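Local coordinates for CBS domain-containing protein (Thermoplasma acidophilum DSM 1728, PDB 1PVM) that is of unknown function but pairs two CBS domains with a zinc-ribbon-like, metal-binding domain that can hold iron, at residues G54-S60 with V80-P86. Numbering follows the deposited sequence.
Sequences GLLSERS and VMRKPIP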
loop_
_atom_site.group_PDB
_atom_site.type_symbol
_atom_site.label_atom_id
_atom_site.label_comp_id
_atom_site.label_asym_id
_atom_site.label_seq_id
_atom_site.Cartn_x
_atom_site.Cartn_y
_atom_site.Cartn_z
ATOM N N GLY B 54 9.251 7.914 13.937
ATOM C CA GLY B 54 8.303 7.027 13.293
ATOM C C GLY B 54 8.644 6.652 11.872
ATOM O O GLY B 54 9.678 7.037 11.336
ATOM N N LEU B 55 7.759 5.877 11.264
ATOM C CA LEU B 55 7.945 5.449 9.888
ATOM C C LEU B 55 6.594 5.590 9.192
ATOM O O LEU B 55 5.583 5.069 9.669
ATOM C CB LEU B 55 8.437 3.992 9.857
ATOM C CG LEU B 55 9.154 3.501 8.586
ATOM C CD1 LEU B 55 9.858 2.189 8.876
ATOM C CD2 LEU B 55 8.166 3.336 7.442
ATOM N N LEU B 56 6.575 6.323 8.082
ATOM C CA LEU B 56 5.343 6.534 7.320
ATOM C C LEU B 56 5.306 5.541 6.167
ATOM O O LEU B 56 6.227 5.498 5.359
ATOM C CB LEU B 56 5.297 7.962 6.770
ATOM C CG LEU B 56 4.005 8.364 6.049
ATOM C CD1 LEU B 56 2.879 8.531 7.066
ATOM C CD2 LEU B 56 4.222 9.665 5.279
ATOM N N SER B 57 4.236 4.750 6.094
ATOM C CA SER B 57 4.073 3.738 5.052
ATOM C C SER B 57 2.724 3.882 4.353
ATOM O O SER B 57 1.870 4.646 4.793
ATOM C CB SER B 57 4.154 2.341 5.668
ATOM O OG SER B 57 3.055 2.114 6.540
ATOM N N GLU B 58 2.527 3.140 3.268
ATOM C CA GLU B 58 1.255 3.204 2.552
ATOM C C GLU B 58 0.109 2.785 3.461
ATOM O O GLU B 58 -0.918 3.457 3.534
ATOM C CB GLU B 58 1.248 2.270 1.345
ATOM C CG GLU B 58 1.913 2.794 0.102
ATOM C CD GLU B 58 1.538 1.962 -1.117
ATOM O OE1 GLU B 58 1.863 0.755 -1.148
ATOM O OE2 GLU B 58 0.908 2.519 -2.038
ATOM N N ARG B 59 0.288 1.658 4.140
ATOM C CA ARG B 59 -0.744 1.148 5.026
ATOM C C ARG B 59 -1.056 2.132 6.155
ATOM O O ARG B 59 -2.218 2.280 6.537
ATOM C CB ARG B 59 -0.328 -0.221 5.593
ATOM C CG ARG B 59 -1.411 -0.929 6.410
ATOM C CD ARG B 59 -2.717 -1.064 5.642
ATOM N NE ARG B 59 -2.567 -1.848 4.420
ATOM C CZ ARG B 59 -2.425 -3.171 4.385
ATOM N NH1 ARG B 59 -2.417 -3.874 5.510
ATOM N NH2 ARG B 59 -2.287 -3.788 3.218
ATOM N N SER B 60 -0.041 2.820 6.680
ATOM C CA SER B 60 -0.299 3.773 7.763
ATOM C C SER B 60 -1.251 4.870 7.266
ATOM O O SER B 60 -2.112 5.337 8.006
ATOM C CB SER B 60 1.012 4.392 8.290
ATOM O OG SER B 60 1.616 5.280 7.364
ATOM N N VAL B 80 -0.091 10.081 11.663
ATOM C CA VAL B 80 -0.296 8.930 10.787
ATOM C C VAL B 80 0.771 7.841 10.862
ATOM O O VAL B 80 0.454 6.651 10.825
ATOM C CB VAL B 80 -0.400 9.414 9.319
ATOM C CG1 VAL B 80 -0.694 8.251 8.389
ATOM C CG2 VAL B 80 -1.485 10.477 9.208
ATOM N N MET B 81 2.029 8.257 10.963
ATOM C CA MET B 81 3.169 7.346 11.000
ATOM C C MET B 81 3.102 6.246 12.047
ATOM O O MET B 81 2.415 6.371 13.059
ATOM C CB MET B 81 4.436 8.144 11.261
ATOM C CG MET B 81 4.478 8.715 12.673
ATOM S SD MET B 81 5.805 9.894 12.891
ATOM C CE MET B 81 5.386 11.050 11.616
ATOM N N ARG B 82 3.829 5.162 11.795
ATOM C CA ARG B 82 3.920 4.084 12.769
ATOM C C ARG B 82 4.863 4.669 13.820
ATOM O O ARG B 82 5.942 5.158 13.482
ATOM C CB ARG B 82 4.579 2.835 12.169
ATOM C CG ARG B 82 3.911 2.275 10.925
ATOM C CD ARG B 82 2.441 2.052 11.152
ATOM N NE ARG B 82 1.843 1.187 10.142
ATOM C CZ ARG B 82 0.551 0.887 10.113
ATOM N NH1 ARG B 82 -0.262 1.391 11.031
ATOM N NH2 ARG B 82 0.074 0.070 9.183
ATOM N N LYS B 83 4.467 4.636 15.085
ATOM C CA LYS B 83 5.316 5.171 16.140
ATOM C C LYS B 83 5.107 4.383 17.427
ATOM O O LYS B 83 3.989 3.977 17.729
ATOM C CB LYS B 83 5.011 6.660 16.364
ATOM C CG LYS B 83 3.588 6.986 16.802
ATOM C CD LYS B 83 3.398 8.507 16.867
ATOM C CE LYS B 83 1.997 8.903 17.320
ATOM N NZ LYS B 83 1.797 10.383 17.225
ATOM N N PRO B 84 6.190 4.121 18.184
ATOM C CA PRO B 84 7.584 4.504 17.918
ATOM C C PRO B 84 8.057 3.838 16.632
ATOM O O PRO B 84 7.447 2.875 16.171
ATOM C CB PRO B 84 8.339 3.971 19.136
ATOM C CG PRO B 84 7.290 3.864 20.192
ATOM C CD PRO B 84 6.092 3.369 19.443
ATOM N N ILE B 85 9.149 4.332 16.062
ATOM C CA ILE B 85 9.640 3.766 14.815
ATOM C C ILE B 85 9.893 2.261 14.901
ATOM O O ILE B 85 10.575 1.785 15.808
ATOM C CB ILE B 85 10.939 4.493 14.329
ATOM C CG1 ILE B 85 11.297 4.017 12.917
ATOM C CG2 ILE B 85 12.096 4.250 15.301
ATOM C CD1 ILE B 85 12.347 4.873 12.222
ATOM N N PRO B 86 9.296 1.485 13.977
ATOM C CA PRO B 86 9.493 0.027 13.974
ATOM C C PRO B 86 10.947 -0.202 13.583
ATOM O O PRO B 86 11.439 0.426 12.644
ATOM C CB PRO B 86 8.534 -0.456 12.889
ATOM C CG PRO B 86 7.452 0.584 12.889
ATOM C CD PRO B 86 8.226 1.876 13.043
HETATM O O HOH W 1 2.529 -0.684 7.951
#
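L55 and R82 clasp each other through both of their backbone polar groups: R82 N reaches L55 O over 2.8 Å, and L55 N gives its hydrogen to R82 O at 3.0 Å. They form a single antiparallel, hydrogen-bonded bridge, after which the chain bows out at K83 and P84 and returns with I85 and P86. The backbones come nearest at G54, whose CA is 3.8 Å from I85 CA and whose bare backbone makes a hollow. I85 CB and CG1 lie against it. M81 CG sits between the backbone N and the carbonyl carbon (chi1 69°), and the extended chi2 carries SD to 3.8 Å from G54 CA. On the next residue, L55 CB meets the ring of P86 at CD, 3.8 Å away. L56 swings CG anti to its own backbone N (chi1 -175°) and fits CD1 against V80 CG1, a methyl that also rests 3.3 Å from S60 O.

The long arm of R82 reaches back across the helix start. Its guanidinium lies flat over S60 CA, 3.8 Å away, while R59 CG comes up to the edge at NH2. NH2 also donates to a water, 2.8 Å away, which in turn meets S57 OG. S57 is the N-cap of helix 58-65, its OG accepting from S60 N, and S60 OG returns a bond to S57 O. The far end of R59 leads away to a salt bridge with E58 of the second subunit.

The contact thus sets the loop 80-86, which leads into strand 87-89, against the end of strand 52-57 and the start of helix 58-65. Helix 28-38 packs against L56 and V80, strand 42-46 against M81 and I85, and strand 108-112 against I85 and P86.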